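Local coordinates for CRISPR-associated protein, Cse1 family (PDB 4H3T) that probably serves as the large subunit of a type I-E CRISPR Cascade complex, which recognises invading DNA during interference, at residues Ala415-Tyr427 with His438-Arg452. The protein carries 1 engineered substitution. Sequence-based numbering, arbitrary orientation.
Sequences ALGYVAEARYLSY and HRVPEGKAALAKAAR
At the far end of the C-terminal helical bundle, the connection between two helices is closed by a miniature two-stranded antiparallel sheet, in which Ser426 and Arg439 form the hydrogen-bonded pair. Ser426 N donates to Arg439 O at 2.8 Å, nearly straight at 163°, and Arg439 N returns the bond to Ser426 O. In the neighbouring non-hydrogen-bonded pair, Tyr427 turns its ring edge to the face of His438, a T-shaped stack with CE1 of Tyr427 3.5 Å from CE1 of His438; Glu434, in the helix before the second strand, binds Tyr427 OH and, through its carbonyl, His438 ND1.

Next to the sheet, the chain of 417-424 packs on the first turns of the helix starting at Ala445. The Tyr424 ring is sandwiched between two side chains: Leu447 CG sits over one face, 4.0 Å from the centroid in a CH-pi contact, while Arg423 CG covers the opposite face and Ala451 CB meets the edge at CE2 (3.9 Å). A leucine in place of Tyr424 would probably leave Leu447 and the Arg423 chain without the flat surface that separates them. One water links Tyr424 O to Lys444 NZ and to Ser426 OG, beside the Pro441 ring.

Farther along the helix, the buried Glu421 accepts through OE1 from Arg452 NH1 at 2.8 Å in a bent salt bridge, the carboxylate and guanidinium planes 88° apart. With CG between its backbone N and carbonyl carbon (chi1 75°), Glu421 also brings OE1 to Val440 CG2. Arg452 CD packs 3.4 Å from Gly417 O, and a beta carbon on Gly417 would run into that same CD. A short two-stranded antiparallel sheet, its strands joined through helix 434-437, thus closes the connection between helix 417-420 and helix 445-473.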
loop_
_atom_site.group_PDB
_atom_site.type_symbol
_atom_site.label_atom_id
_atom_site.label_comp_id
_atom_site.label_asym_id
_atom_site.label_seq_id
_atom_site.Cartn_x
_atom_site.Cartn_y
_atom_site.Cartn_z
ATOM N N ALA A 415 -18.572 -20.873 11.302
ATOM C CA ALA A 415 -19.395 -21.587 12.288
ATOM C C ALA A 415 -20.516 -20.709 12.870
ATOM O O ALA A 415 -21.633 -21.174 13.116
ATOM C CB ALA A 415 -18.534 -22.114 13.409
ATOM N N LEU A 416 -20.212 -19.463 13.128
ATOM C CA LEU A 416 -21.213 -18.508 13.617
ATOM C C LEU A 416 -22.365 -18.282 12.652
ATOM O O LEU A 416 -23.408 -17.812 13.083
ATOM C CB LEU A 416 -20.568 -17.180 13.944
ATOM C CG LEU A 416 -19.884 -17.114 15.336
ATOM C CD1 LEU A 416 -19.078 -15.858 15.461
ATOM C CD2 LEU A 416 -20.954 -17.158 16.469
ATOM N N GLY A 417 -22.199 -18.606 11.376
ATOM C CA GLY A 417 -23.262 -18.459 10.404
ATOM C C GLY A 417 -24.511 -19.257 10.792
ATOM O O GLY A 417 -25.605 -18.835 10.494
ATOM N N TYR A 418 -24.359 -20.440 11.420
ATOM C CA TYR A 418 -25.500 -21.280 11.837
ATOM C C TYR A 418 -26.334 -20.565 12.897
ATOM O O TYR A 418 -27.509 -20.728 12.933
ATOM C CB TYR A 418 -24.966 -22.583 12.383
ATOM C CG TYR A 418 -24.272 -23.375 11.329
ATOM C CD1 TYR A 418 -24.974 -23.876 10.241
ATOM C CD2 TYR A 418 -22.900 -23.632 11.408
ATOM C CE1 TYR A 418 -24.340 -24.605 9.250
ATOM C CE2 TYR A 418 -22.247 -24.360 10.419
ATOM C CZ TYR A 418 -22.979 -24.870 9.349
ATOM O OH TYR A 418 -22.398 -25.613 8.343
ATOM N N VAL A 419 -25.727 -19.711 13.715
ATOM C CA VAL A 419 -26.438 -18.928 14.718
ATOM C C VAL A 419 -27.057 -17.702 14.029
ATOM O O VAL A 419 -28.194 -17.329 14.342
ATOM C CB VAL A 419 -25.464 -18.543 15.891
ATOM C CG1 VAL A 419 -26.050 -17.442 16.772
ATOM C CG2 VAL A 419 -25.134 -19.778 16.700
ATOM N N ALA A 420 -26.312 -17.043 13.121
ATOM C CA ALA A 420 -26.804 -15.832 12.424
ATOM C C ALA A 420 -28.098 -16.124 11.649
ATOM O O ALA A 420 -29.005 -15.302 11.589
ATOM C CB ALA A 420 -25.752 -15.330 11.461
ATOM N N GLU A 421 -28.172 -17.289 11.074
ATOM C CA GLU A 421 -29.338 -17.644 10.272
ATOM C C GLU A 421 -30.530 -18.182 11.088
ATOM O O GLU A 421 -31.586 -18.471 10.494
ATOM C CB GLU A 421 -28.928 -18.670 9.217
ATOM C CG GLU A 421 -28.705 -20.063 9.737
ATOM C CD GLU A 421 -28.157 -20.984 8.675
ATOM O OE1 GLU A 421 -27.825 -20.494 7.576
ATOM O OE2 GLU A 421 -28.082 -22.203 8.939
ATOM N N ALA A 422 -30.346 -18.428 12.416
ATOM C CA ALA A 422 -31.386 -19.025 13.240
ATOM C C ALA A 422 -32.701 -18.256 13.166
ATOM O O ALA A 422 -33.761 -18.873 13.130
ATOM C CB ALA A 422 -30.935 -19.111 14.704
ATOM N N ARG A 423 -32.654 -16.944 13.126
ATOM C CA ARG A 423 -33.904 -16.166 13.042
ATOM C C ARG A 423 -34.705 -16.419 11.713
ATOM O O ARG A 423 -35.870 -16.094 11.658
ATOM C CB ARG A 423 -33.626 -14.673 13.258
ATOM C CG ARG A 423 -33.139 -13.832 12.131
ATOM C CD ARG A 423 -32.472 -12.527 12.693
ATOM N NE ARG A 423 -31.067 -12.851 12.926
ATOM C CZ ARG A 423 -30.004 -12.115 12.631
ATOM N NH1 ARG A 423 -28.792 -12.609 12.805
ATOM N NH2 ARG A 423 -30.145 -10.868 12.167
ATOM N N TYR A 424 -34.101 -17.023 10.710
ATOM C CA TYR A 424 -34.727 -17.269 9.405
ATOM C C TYR A 424 -34.969 -18.736 9.179
ATOM O O TYR A 424 -35.426 -19.121 8.127
ATOM C CB TYR A 424 -33.817 -16.722 8.256
ATOM C CG TYR A 424 -33.453 -15.270 8.422
ATOM C CD1 TYR A 424 -34.438 -14.293 8.520
ATOM C CD2 TYR A 424 -32.137 -14.882 8.615
ATOM C CE1 TYR A 424 -34.122 -12.975 8.820
ATOM C CE2 TYR A 424 -31.807 -13.570 8.874
ATOM C CZ TYR A 424 -32.801 -12.605 8.921
ATOM O OH TYR A 424 -32.480 -11.308 9.182
ATOM N N LEU A 425 -34.568 -19.578 10.114
ATOM C CA LEU A 425 -34.728 -21.006 9.919
ATOM C C LEU A 425 -36.184 -21.460 10.041
ATOM O O LEU A 425 -36.961 -20.913 10.844
ATOM C CB LEU A 425 -33.896 -21.728 10.973
ATOM C CG LEU A 425 -33.352 -23.059 10.618
ATOM C CD1 LEU A 425 -32.204 -22.931 9.676
ATOM C CD2 LEU A 425 -32.891 -23.819 11.898
ATOM N N SER A 426 -36.536 -22.431 9.175
ATOM C CA SER A 426 -37.814 -23.168 9.119
ATOM C C SER A 426 -37.621 -24.532 9.708
ATOM O O SER A 426 -36.498 -25.013 9.746
ATOM C CB SER A 426 -38.274 -23.369 7.649
ATOM O OG SER A 426 -38.834 -22.135 7.257
ATOM N N TYR A 427 -38.735 -25.175 10.113
ATOM C CA TYR A 427 -38.820 -26.573 10.471
ATOM C C TYR A 427 -39.780 -27.149 9.416
ATOM O O TYR A 427 -40.978 -26.966 9.514
ATOM C CB TYR A 427 -39.281 -26.831 11.900
ATOM C CG TYR A 427 -39.209 -28.300 12.227
ATOM C CD1 TYR A 427 -37.997 -28.901 12.535
ATOM C CD2 TYR A 427 -40.348 -29.091 12.222
ATOM C CE1 TYR A 427 -37.922 -30.238 12.860
ATOM C CE2 TYR A 427 -40.284 -30.447 12.523
ATOM C CZ TYR A 427 -39.074 -31.015 12.860
ATOM O OH TYR A 427 -39.009 -32.345 13.161
ATOM N N HIS A 438 -34.488 -28.700 9.345
ATOM C CA HIS A 438 -33.981 -27.446 9.861
ATOM C C HIS A 438 -33.233 -26.771 8.734
ATOM O O HIS A 438 -32.052 -27.061 8.512
ATOM C CB HIS A 438 -33.063 -27.674 11.057
ATOM C CG HIS A 438 -33.733 -28.160 12.304
ATOM N ND1 HIS A 438 -33.938 -29.507 12.524
ATOM C CD2 HIS A 438 -34.160 -27.468 13.390
ATOM C CE1 HIS A 438 -34.553 -29.600 13.698
ATOM N NE2 HIS A 438 -34.690 -28.399 14.270
ATOM N N ARG A 439 -33.929 -25.890 8.012
ATOM C CA ARG A 439 -33.393 -25.273 6.817
ATOM C C ARG A 439 -33.897 -23.828 6.658
ATOM O O ARG A 439 -34.985 -23.466 7.117
ATOM C CB ARG A 439 -33.806 -26.120 5.608
ATOM C CG ARG A 439 -35.313 -26.108 5.356
ATOM C CD ARG A 439 -35.770 -27.085 4.325
ATOM N NE ARG A 439 -34.992 -27.047 3.081
ATOM C CZ ARG A 439 -35.259 -26.292 2.013
ATOM N NH1 ARG A 439 -36.288 -25.445 2.022
ATOM N NH2 ARG A 439 -34.496 -26.369 0.933
ATOM N N VAL A 440 -33.129 -23.042 5.927
ATOM C CA VAL A 440 -33.547 -21.691 5.563
ATOM C C VAL A 440 -34.402 -21.836 4.319
ATOM O O VAL A 440 -33.906 -22.358 3.337
ATOM C CB VAL A 440 -32.366 -20.726 5.291
ATOM C CG1 VAL A 440 -32.887 -19.387 4.795
ATOM C CG2 VAL A 440 -31.500 -20.559 6.525
ATOM N N PRO A 441 -35.629 -21.384 4.289
ATOM C CA PRO A 441 -36.385 -21.487 3.027
ATOM C C PRO A 441 -35.775 -20.613 1.925
ATOM O O PRO A 441 -35.074 -19.610 2.184
ATOM C CB PRO A 441 -37.799 -21.042 3.403
ATOM C CG PRO A 441 -37.693 -20.332 4.655
ATOM C CD PRO A 441 -36.375 -20.645 5.330
ATOM N N GLU A 442 -35.984 -21.038 0.692
ATOM C CA GLU A 442 -35.388 -20.398 -0.485
ATOM C C GLU A 442 -35.708 -18.872 -0.560
ATOM O O GLU A 442 -34.802 -18.103 -0.864
ATOM C CB GLU A 442 -35.870 -21.109 -1.791
ATOM C CG GLU A 442 -35.264 -22.505 -1.965
ATOM C CD GLU A 442 -35.867 -23.700 -1.222
ATOM O OE1 GLU A 442 -36.763 -23.540 -0.349
ATOM O OE2 GLU A 442 -35.394 -24.823 -1.511
ATOM N N GLY A 443 -36.946 -18.465 -0.214
ATOM C CA GLY A 443 -37.335 -17.057 -0.188
ATOM C C GLY A 443 -36.532 -16.189 0.775
ATOM O O GLY A 443 -36.473 -14.982 0.563
ATOM N N LYS A 444 -35.847 -16.789 1.792
ATOM C CA LYS A 444 -35.002 -16.059 2.768
ATOM C C LYS A 444 -33.530 -16.365 2.630
ATOM O O LYS A 444 -32.725 -15.858 3.435
ATOM C CB LYS A 444 -35.431 -16.416 4.183
ATOM C CG LYS A 444 -36.866 -15.972 4.471
ATOM C CD LYS A 444 -37.276 -16.347 5.861
ATOM C CE LYS A 444 -38.778 -16.223 6.133
ATOM N NZ LYS A 444 -39.159 -16.973 7.367
ATOM N N ALA A 445 -33.139 -17.108 1.579
ATOM C CA ALA A 445 -31.724 -17.491 1.419
ATOM C C ALA A 445 -30.804 -16.287 1.302
ATOM O O ALA A 445 -29.750 -16.280 1.925
ATOM C CB ALA A 445 -31.556 -18.409 0.188
ATOM N N ALA A 446 -31.127 -15.301 0.435
ATOM C CA ALA A 446 -30.227 -14.161 0.248
ATOM C C ALA A 446 -30.126 -13.339 1.558
ATOM O O ALA A 446 -29.066 -12.883 1.906
ATOM C CB ALA A 446 -30.667 -13.311 -0.952
ATOM N N LEU A 447 -31.195 -13.139 2.247
ATOM C CA LEU A 447 -31.173 -12.423 3.545
ATOM C C LEU A 447 -30.353 -13.167 4.599
ATOM O O LEU A 447 -29.522 -12.561 5.317
ATOM C CB LEU A 447 -32.609 -12.245 4.033
ATOM C CG LEU A 447 -32.819 -11.602 5.442
ATOM C CD1 LEU A 447 -32.116 -10.234 5.587
ATOM C CD2 LEU A 447 -34.311 -11.427 5.735
ATOM N N ALA A 448 -30.574 -14.460 4.735
ATOM C CA ALA A 448 -29.775 -15.267 5.707
ATOM C C ALA A 448 -28.323 -15.221 5.364
ATOM O O ALA A 448 -27.483 -15.115 6.252
ATOM C CB ALA A 448 -30.290 -16.714 5.728
ATOM N N LYS A 449 -27.983 -15.212 4.065
ATOM C CA LYS A 449 -26.569 -15.123 3.682
ATOM C C LYS A 449 -25.953 -13.796 4.044
ATOM O O LYS A 449 -24.800 -13.727 4.515
ATOM C CB LYS A 449 -26.449 -15.382 2.186
ATOM C CG LYS A 449 -25.044 -15.194 1.681
ATOM C CD LYS A 449 -24.954 -15.611 0.239
ATOM C CE LYS A 449 -23.515 -15.569 -0.242
ATOM N NZ LYS A 449 -23.321 -16.437 -1.442
ATOM N N ALA A 450 -26.711 -12.714 3.880
ATOM C CA ALA A 450 -26.217 -11.399 4.270
ATOM C C ALA A 450 -26.078 -11.340 5.818
ATOM O O ALA A 450 -25.093 -10.825 6.316
ATOM C CB ALA A 450 -27.168 -10.306 3.751
ATOM N N ALA A 451 -26.992 -11.938 6.581
ATOM C CA ALA A 451 -26.842 -11.967 8.041
ATOM C C ALA A 451 -25.596 -12.781 8.475
ATOM O O ALA A 451 -24.984 -12.460 9.472
ATOM C CB ALA A 451 -28.084 -12.535 8.691
ATOM N N ARG A 452 -25.316 -13.900 7.814
ATOM C CA ARG A 452 -24.112 -14.687 8.120
ATOM C C ARG A 452 -22.832 -13.845 7.899
ATOM O O ARG A 452 -21.932 -13.857 8.745
ATOM C CB ARG A 452 -24.052 -15.958 7.294
ATOM C CG ARG A 452 -25.145 -16.940 7.620
ATOM C CD ARG A 452 -24.925 -18.386 7.147
ATOM N NE ARG A 452 -24.888 -18.440 5.712
ATOM C CZ ARG A 452 -25.917 -18.628 4.891
ATOM N NH1 ARG A 452 -27.135 -18.865 5.369
ATOM N NH2 ARG A 452 -25.742 -18.571 3.597
HETATM O O HOH W 1 -26.269 -10.896 11.373
HETATM O O HOH W 2 -38.162 -19.273 8.040
#